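Local coordinates for copper-containing nitrite reductase (Hyphomicrobium denitrificans 1NES1, PDB 6TFO), which probably reduces nitrite to nitric oxide with electrons from cytochrome c, using copper ions, and works as a homotrimer, at residues Trp189-Lys194 and Asn274-Leu279; Ile148-Ala153 and Lys194-Phe199. All blocks are in the same frame, centred on the assembly; numbering follows the deposited sequence.

Contact 1: Trp189-Lys194 and Asn274-Leu279. With CU (copper (II) ion), chain J.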
ATOM      1  N   TRP C 189      17.491 -27.803  17.379  1.00 45.61           N
ATOM      2  CA  TRP C 189      18.281 -28.995  16.993  1.00 47.79           C
ATOM      3  C   TRP C 189      19.588 -28.983  17.797  1.00 47.09           C
ATOM      4  O   TRP C 189      20.260 -27.939  17.816  1.00 48.83           O
ATOM      5  CB  TRP C 189      18.539 -29.023  15.480  1.00 50.20           C
ATOM      6  CG  TRP C 189      17.308 -28.923  14.639  1.00 44.02           C
ATOM      7  CD1 TRP C 189      16.026 -29.126  15.042  1.00 42.80           C
ATOM      8  CD2 TRP C 189      17.254 -28.655  13.227  1.00 42.41           C
ATOM      9  NE1 TRP C 189      15.176 -28.966  13.985  1.00 42.49           N
ATOM     10  CE2 TRP C 189      15.894 -28.668  12.858  1.00 42.22           C
ATOM     11  CE3 TRP C 189      18.205 -28.384  12.243  1.00 43.21           C
ATOM     12  CZ2 TRP C 189      15.472 -28.432  11.552  1.00 43.13           C
ATOM     13  CZ3 TRP C 189      17.788 -28.161  10.949  1.00 47.99           C
ATOM     14  CH2 TRP C 189      16.438 -28.186  10.609  1.00 47.19           C
ATOM     15  N   THR C 190      19.936 -30.098  18.440  1.00 52.21           N
ATOM     16  CA  THR C 190      21.029 -30.148  19.445  1.00 49.57           C
ATOM     17  C   THR C 190      21.854 -31.428  19.326  1.00 48.79           C
ATOM     18  O   THR C 190      21.377 -32.432  18.759  1.00 42.91           O
ATOM     19  CB  THR C 190      20.469 -30.079  20.867  1.00 47.50           C
ATOM     20  OG1 THR C 190      19.774 -31.300  21.117  1.00 45.04           O
ATOM     21  CG2 THR C 190      19.559 -28.888  21.069  1.00 47.88           C
ATOM     22  N   PHE C 191      23.059 -31.367  19.895  1.00 51.48           N
ATOM     23  CA  PHE C 191      23.823 -32.543  20.371  1.00 44.56           C
ATOM     24  C   PHE C 191      23.418 -32.746  21.840  1.00 45.24           C
ATOM     25  O   PHE C 191      23.650 -31.836  22.659  1.00 41.90           O
ATOM     26  CB  PHE C 191      25.311 -32.298  20.124  1.00 42.75           C
ATOM     27  CG  PHE C 191      25.717 -32.109  18.680  1.00 35.87           C
ATOM     28  CD1 PHE C 191      25.809 -33.182  17.821  1.00 39.91           C
ATOM     29  CD2 PHE C 191      26.091 -30.869  18.208  1.00 37.44           C
ATOM     30  CE1 PHE C 191      26.247 -33.013  16.515  1.00 45.17           C
ATOM     31  CE2 PHE C 191      26.529 -30.688  16.908  1.00 40.08           C
ATOM     32  CZ  PHE C 191      26.621 -31.765  16.061  1.00 43.07           C
ATOM     33  N   ASN C 192      22.712 -33.849  22.124  1.00 43.49           N
ATOM     34  CA  ASN C 192      22.418 -34.340  23.493  1.00 47.57           C
ATOM     35  C   ASN C 192      21.478 -33.374  24.216  1.00 47.80           C
ATOM     36  O   ASN C 192      21.555 -33.274  25.449  1.00 50.11           O
ATOM     37  CB  ASN C 192      23.724 -34.619  24.240  1.00 47.79           C
ATOM     38  CG  ASN C 192      24.414 -35.830  23.656  1.00 48.36           C
ATOM     39  OD1 ASN C 192      24.968 -35.776  22.563  1.00 50.38           O
ATOM     40  ND2 ASN C 192      24.275 -36.960  24.323  1.00 58.22           N
ATOM     41  N   GLY C 193      20.576 -32.737  23.471  1.00 53.42           N
ATOM     42  CA  GLY C 193      19.412 -32.017  24.031  1.00 52.08           C
ATOM     43  C   GLY C 193      19.776 -30.712  24.716  1.00 52.47           C
ATOM     44  O   GLY C 193      18.932 -30.238  25.502  1.00 52.00           O
ATOM     45  N   LYS C 194      20.961 -30.142  24.444  1.00 54.93           N
ATOM     46  CA  LYS C 194      21.416 -28.875  25.080  1.00 49.09           C
ATOM     47  C   LYS C 194      22.264 -28.041  24.109  1.00 43.06           C
ATOM     48  O   LYS C 194      22.764 -28.580  23.105  1.00 35.69           O
ATOM     49  CB  LYS C 194      22.152 -29.198  26.381  1.00 53.46           C
ATOM     50  CG  LYS C 194      21.306 -29.091  27.636  1.00 55.45           C
ATOM     51  CD  LYS C 194      21.518 -30.222  28.618  1.00 62.54           C
ATOM     52  CE  LYS C 194      21.215 -29.834  30.057  1.00 69.41           C
ATOM     53  NZ  LYS C 194      20.117 -28.832  30.162  1.00 68.53           N
ATOM     54  N   ASN C 274      19.920 -23.364  14.962  1.00 41.30           N
ATOM     55  CA  ASN C 274      18.947 -24.184  15.733  1.00 41.73           C
ATOM     56  C   ASN C 274      19.605 -24.762  16.983  1.00 41.90           C
ATOM     57  O   ASN C 274      18.848 -25.135  17.895  1.00 37.86           O
ATOM     58  CB  ASN C 274      18.318 -25.262  14.851  1.00 45.97           C
ATOM     59  CG  ASN C 274      17.167 -24.732  14.017  1.00 43.33           C
ATOM     60  OD1 ASN C 274      16.494 -25.502  13.345  1.00 49.49           O
ATOM     61  ND2 ASN C 274      16.952 -23.430  14.032  1.00 36.09           N
ATOM     62  N   GLY C 275      20.942 -24.865  17.001  1.00 44.29           N
ATOM     63  CA  GLY C 275      21.734 -25.048  18.236  1.00 44.05           C
ATOM     64  C   GLY C 275      22.807 -26.123  18.147  1.00 47.56           C
ATOM     65  O   GLY C 275      23.337 -26.484  19.231  1.00 45.71           O
ATOM     66  N   MET C 276      23.150 -26.596  16.938  1.00 47.28           N
ATOM     67  CA  MET C 276      24.063 -27.755  16.744  1.00 48.69           C
ATOM     68  C   MET C 276      25.511 -27.242  16.648  1.00 49.33           C
ATOM     69  O   MET C 276      26.123 -27.292  15.557  1.00 44.95           O
ATOM     70  CB  MET C 276      23.653 -28.599  15.530  1.00 46.37           C
ATOM     71  CG  MET C 276      22.203 -29.099  15.629  1.00 49.00           C
ATOM     72  SD  MET C 276      21.764 -30.498  14.531  1.00 41.81           S
ATOM     73  CE  MET C 276      22.473 -31.834  15.476  1.00 46.05           C
ATOM     74  N   TYR C 277      26.046 -26.784  17.790  1.00 48.54           N
ATOM     75  CA  TYR C 277      27.463 -26.372  17.941  1.00 45.88           C
ATOM     76  C   TYR C 277      27.958 -26.672  19.357  1.00 43.81           C
ATOM     77  O   TYR C 277      27.151 -26.691  20.298  1.00 43.37           O
ATOM     78  CB  TYR C 277      27.632 -24.891  17.582  1.00 47.76           C
ATOM     79  CG  TYR C 277      26.661 -23.920  18.217  1.00 44.63           C
ATOM     80  CD1 TYR C 277      26.931 -23.330  19.447  1.00 47.23           C
ATOM     81  CD2 TYR C 277      25.510 -23.517  17.551  1.00 45.52           C
ATOM     82  CE1 TYR C 277      26.073 -22.390  20.011  1.00 44.78           C
ATOM     83  CE2 TYR C 277      24.642 -22.578  18.099  1.00 43.43           C
ATOM     84  CZ  TYR C 277      24.930 -22.002  19.328  1.00 42.35           C
ATOM     85  OH  TYR C 277      24.088 -21.082  19.874  1.00 35.88           O
ATOM     86  N   GLY C 278      29.272 -26.885  19.489  1.00 45.41           N
ATOM     87  CA  GLY C 278      29.980 -27.170  20.755  1.00 41.56           C
ATOM     88  C   GLY C 278      31.477 -26.979  20.621  1.00 42.22           C
ATOM     89  O   GLY C 278      31.952 -26.587  19.522  1.00 42.27           O
ATOM     90  N   LEU C 279      32.213 -27.247  21.699  1.00 45.50           N
ATOM     91  CA  LEU C 279      33.695 -27.086  21.745  1.00 44.58           C
ATOM     92  C   LEU C 279      34.363 -28.447  21.974  1.00 45.53           C
ATOM     93  O   LEU C 279      33.847 -29.240  22.785  1.00 46.22           O
ATOM     94  CB  LEU C 279      34.060 -26.100  22.856  1.00 42.27           C
ATOM     95  CG  LEU C 279      33.816 -24.623  22.561  1.00 42.20           C
ATOM     96  CD1 LEU C 279      34.274 -23.768  23.731  1.00 47.15           C
ATOM     97  CD2 LEU C 279      34.505 -24.176  21.284  1.00 42.82           C
TER
HETATM   98 CU    CU J 501      22.004 -31.130  12.123  1.00 45.57          CU
HETATM   99  O   HOH W   1      23.896 -28.840  20.786  1.00 44.04           O
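M276 packs against W189 and F191 and binds copper with its sulfur. SD of M276 lies 2.5 Å from the copper ion. H222, C263 and H271 complete this site, the four-ligand pattern of a type 1 copper centre in a cupredoxin domain. The packing is tight here: CG of M276 lies 3.1 Å from O of W189, and meets CB of W189 at 3.7 Å. The M276 side chain bends at its last torsion (chi3 79°), carrying CE over the F191 ring face. CE of M276 stands 4.2 Å from the F191 ring centroid, a CH-pi contact, and SD lies farther above the same face, a Met-aromatic contact. N274 covers W189: its OD1 sits over the centre of the indole, 3.2 Å from CD2 of W189, with amide and ring nearly perpendicular. One direct hydrogen bond joins the segments, from W189 N to N274 O (3.0 Å). The looser side is at the type I' turn from F191 to K194. There a water accepts from F191 N and donates to K194 O and G275 O. The contacts to CB, CG and CE of M276 probably restrict its thioether and so help hold the sulfur toward the copper.

Contact 2: Ile148-Ala153 and Lys194-Phe199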
ATOM      1  N   ILE C 148      17.015 -26.189  27.550  1.00 53.70           N
ATOM      2  CA  ILE C 148      18.060 -26.599  26.558  1.00 50.11           C
ATOM      3  C   ILE C 148      19.392 -25.867  26.827  1.00 48.46           C
ATOM      4  O   ILE C 148      20.359 -26.048  26.046  1.00 51.77           O
ATOM      5  CB  ILE C 148      17.555 -26.407  25.110  1.00 48.02           C
ATOM      6  CG1 ILE C 148      16.978 -25.014  24.832  1.00 45.30           C
ATOM      7  CG2 ILE C 148      16.559 -27.502  24.767  1.00 47.56           C
ATOM      8  CD1 ILE C 148      17.984 -23.897  24.821  1.00 47.34           C
ATOM      9  N   THR C 149      19.466 -25.072  27.891  1.00 48.16           N
ATOM     10  CA  THR C 149      20.681 -24.315  28.271  1.00 47.85           C
ATOM     11  C   THR C 149      21.699 -25.269  28.909  1.00 47.10           C
ATOM     12  O   THR C 149      21.389 -25.864  29.966  1.00 50.53           O
ATOM     13  CB  THR C 149      20.322 -23.153  29.200  1.00 49.53           C
ATOM     14  OG1 THR C 149      19.560 -22.230  28.418  1.00 50.33           O
ATOM     15  CG2 THR C 149      21.535 -22.479  29.809  1.00 49.57           C
ATOM     16  N   ARG C 150      22.870 -25.395  28.284  1.00 47.06           N
ATOM     17  CA  ARG C 150      24.094 -25.994  28.875  1.00 47.65           C
ATOM     18  C   ARG C 150      24.552 -25.183  30.092  1.00 48.31           C
ATOM     19  O   ARG C 150      24.843 -23.983  29.945  1.00 42.92           O
ATOM     20  CB  ARG C 150      25.210 -26.003  27.837  1.00 48.87           C
ATOM     21  CG  ARG C 150      26.519 -26.608  28.335  1.00 53.44           C
ATOM     22  CD  ARG C 150      26.421 -28.100  28.529  1.00 49.39           C
ATOM     23  NE  ARG C 150      26.141 -28.780  27.275  1.00 48.76           N
ATOM     24  CZ  ARG C 150      25.786 -30.049  27.179  1.00 47.50           C
ATOM     25  NH1 ARG C 150      25.659 -30.782  28.269  1.00 48.27           N
ATOM     26  NH2 ARG C 150      25.536 -30.582  25.998  1.00 48.71           N
ATOM     27  N   ASP C 151      24.644 -25.804  31.262  1.00 53.15           N
ATOM     28  CA  ASP C 151      25.257 -25.126  32.430  1.00 56.38           C
ATOM     29  C   ASP C 151      26.695 -24.794  32.035  1.00 56.09           C
ATOM     30  O   ASP C 151      27.363 -25.616  31.411  1.00 51.54           O
ATOM     31  CB  ASP C 151      25.156 -25.968  33.701  1.00 56.84           C
ATOM     32  CG  ASP C 151      25.470 -25.125  34.919  1.00 63.84           C
ATOM     33  OD1 ASP C 151      26.675 -24.919  35.202  1.00 62.34           O
ATOM     34  OD2 ASP C 151      24.508 -24.598  35.516  1.00 64.47           O
ATOM     35  N   PRO C 152      27.221 -23.587  32.334  1.00 53.27           N
ATOM     36  CA  PRO C 152      28.591 -23.246  31.938  1.00 54.20           C
ATOM     37  C   PRO C 152      29.670 -24.024  32.722  1.00 51.24           C
ATOM     38  O   PRO C 152      30.799 -24.065  32.290  1.00 49.35           O
ATOM     39  CB  PRO C 152      28.640 -21.733  32.189  1.00 55.57           C
ATOM     40  CG  PRO C 152      27.678 -21.526  33.337  1.00 57.66           C
ATOM     41  CD  PRO C 152      26.556 -22.505  33.068  1.00 54.80           C
ATOM     42  N   ALA C 153      29.285 -24.651  33.834  1.00 51.40           N
ATOM     43  CA  ALA C 153      30.143 -25.518  34.677  1.00 49.07           C
ATOM     44  C   ALA C 153      30.074 -26.967  34.195  1.00 43.03           C
ATOM     45  O   ALA C 153      30.827 -27.762  34.698  1.00 46.66           O
ATOM     46  CB  ALA C 153      29.724 -25.399  36.123  1.00 50.53           C
ATOM     47  N   LYS C 194      20.961 -30.142  24.444  1.00 54.93           N
ATOM     48  CA  LYS C 194      21.416 -28.875  25.080  1.00 49.09           C
ATOM     49  C   LYS C 194      22.264 -28.041  24.109  1.00 43.06           C
ATOM     50  O   LYS C 194      22.764 -28.580  23.105  1.00 35.69           O
ATOM     51  CB  LYS C 194      22.152 -29.198  26.381  1.00 53.46           C
ATOM     52  CG  LYS C 194      21.306 -29.091  27.636  1.00 55.45           C
ATOM     53  CD  LYS C 194      21.518 -30.222  28.618  1.00 62.54           C
ATOM     54  CE  LYS C 194      21.215 -29.834  30.057  1.00 69.41           C
ATOM     55  NZ  LYS C 194      20.117 -28.832  30.162  1.00 68.53           N
ATOM     56  N   VAL C 195      22.382 -26.744  24.399  1.00 38.04           N
ATOM     57  CA  VAL C 195      23.094 -25.753  23.541  1.00 40.20           C
ATOM     58  C   VAL C 195      23.992 -24.935  24.455  1.00 42.63           C
ATOM     59  O   VAL C 195      23.486 -24.303  25.377  1.00 49.03           O
ATOM     60  CB  VAL C 195      22.125 -24.836  22.768  1.00 40.71           C
ATOM     61  CG1 VAL C 195      22.858 -23.816  21.907  1.00 44.77           C
ATOM     62  CG2 VAL C 195      21.167 -25.638  21.919  1.00 39.27           C
ATOM     63  N   PRO C 196      25.331 -24.950  24.259  1.00 38.77           N
ATOM     64  CA  PRO C 196      25.980 -25.788  23.246  1.00 42.32           C
ATOM     65  C   PRO C 196      25.994 -27.288  23.581  1.00 39.91           C
ATOM     66  O   PRO C 196      25.630 -27.655  24.674  1.00 38.25           O
ATOM     67  CB  PRO C 196      27.427 -25.271  23.231  1.00 44.72           C
ATOM     68  CG  PRO C 196      27.633 -24.758  24.647  1.00 44.16           C
ATOM     69  CD  PRO C 196      26.298 -24.130  24.999  1.00 42.69           C
ATOM     70  N   GLY C 197      26.425 -28.105  22.620  1.00 42.42           N
ATOM     71  CA  GLY C 197      26.609 -29.561  22.768  1.00 46.17           C
ATOM     72  C   GLY C 197      27.638 -29.898  23.850  1.00 48.94           C
ATOM     73  O   GLY C 197      28.214 -29.007  24.476  1.00 43.90           O
ATOM     74  N   PRO C 198      27.863 -31.199  24.144  1.00 49.27           N
ATOM     75  CA  PRO C 198      28.830 -31.593  25.166  1.00 51.22           C
ATOM     76  C   PRO C 198      30.209 -30.989  24.885  1.00 46.95           C
ATOM     77  O   PRO C 198      30.564 -30.907  23.726  1.00 52.04           O
ATOM     78  CB  PRO C 198      28.843 -33.125  25.068  1.00 51.11           C
ATOM     79  CG  PRO C 198      27.458 -33.453  24.554  1.00 53.69           C
ATOM     80  CD  PRO C 198      27.166 -32.353  23.558  1.00 49.13           C
ATOM     81  N   PHE C 199      30.905 -30.542  25.934  1.00 48.51           N
ATOM     82  CA  PHE C 199      32.340 -30.151  25.893  1.00 52.65           C
ATOM     83  C   PHE C 199      33.193 -31.427  25.765  1.00 46.43           C
ATOM     84  O   PHE C 199      33.197 -32.251  26.673  1.00 44.72           O
ATOM     85  CB  PHE C 199      32.725 -29.332  27.131  1.00 57.16           C
ATOM     86  CG  PHE C 199      34.074 -28.664  27.048  1.00 57.09           C
ATOM     87  CD1 PHE C 199      35.241 -29.387  27.265  1.00 54.65           C
ATOM     88  CD2 PHE C 199      34.172 -27.311  26.756  1.00 57.68           C
ATOM     89  CE1 PHE C 199      36.478 -28.764  27.189  1.00 56.40           C
ATOM     90  CE2 PHE C 199      35.411 -26.692  26.682  1.00 61.41           C
ATOM     91  CZ  PHE C 199      36.560 -27.418  26.897  1.00 58.25           C
TER
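R150 reaches across to P196 and is flanked by K194 and P198. Its CG is anti to the backbone N (chi1 -180°), and the chain then bends twice, at chi2 and chi3. This brings the guanidinium side-on to the carbonyl of P196. NE of R150 donates to P196 O at 2.9 Å, and NH2 of R150 donates to the same oxygen at 3.2 Å. That oxygen lies near the guanidinium plane, at its edge. The NH2 bond uses a lone pair in the carbonyl plane, while NE is tilted 26° from it. Two bonds to one atom should limit rotation of the guanidinium.

K194 crosses R150 at about a right angle. Its CB lies over one guanidinium face, 3.7 Å from NH2 of R150, offset toward the rim. CA of P198 lies over the opposite face, and CD of P198 comes within 3.4 Å of NH2 of R150 near the rim. Nearer the backbone, CB of R150 rests on CD of P196 at 3.6 Å. P196 follows a cis peptide bond. The K194 chain turns its amine away from the guanidinium, and NZ donates to T149 O at 3.2 Å from above the carbonyl plane.

Backbone bonds hold the two loops together beside these groups. V195 N donates to I148 O at 2.7 Å, and R150 N donates to V195 O. They make a single beta bridge between T149 and V195.

NH1 of R150 forms a salt bridge with D154, and OG1 of T149 bonds to S334. The contact is buried loop packing. V195 touches Y188 and T190 of strand 184-191, and Y277 of strand 277-283. R150 and P196 both pack on Y296 of strand 293-302.

In the fold
From the N terminus, the chain first passes 148-153, in the loop between strands 128-134 and 166-181. Contact 2 closes a loop of 40 residues when 194-199 returns to it after strand 184-191. Contact 1 opens just before that, at 189-194, and closes at 274-279, with 79 residues between. The two loops therefore cross, and both contacts share K194. Their centres are about 8 Å apart. They also touch directly: Y277 O lies 2.8 Å from G197 N, a probable hydrogen bond, and V195 packs on G275. Together they tie the loop before strand 166-181 to the two sheets that hold strands 184-191 and 277-283.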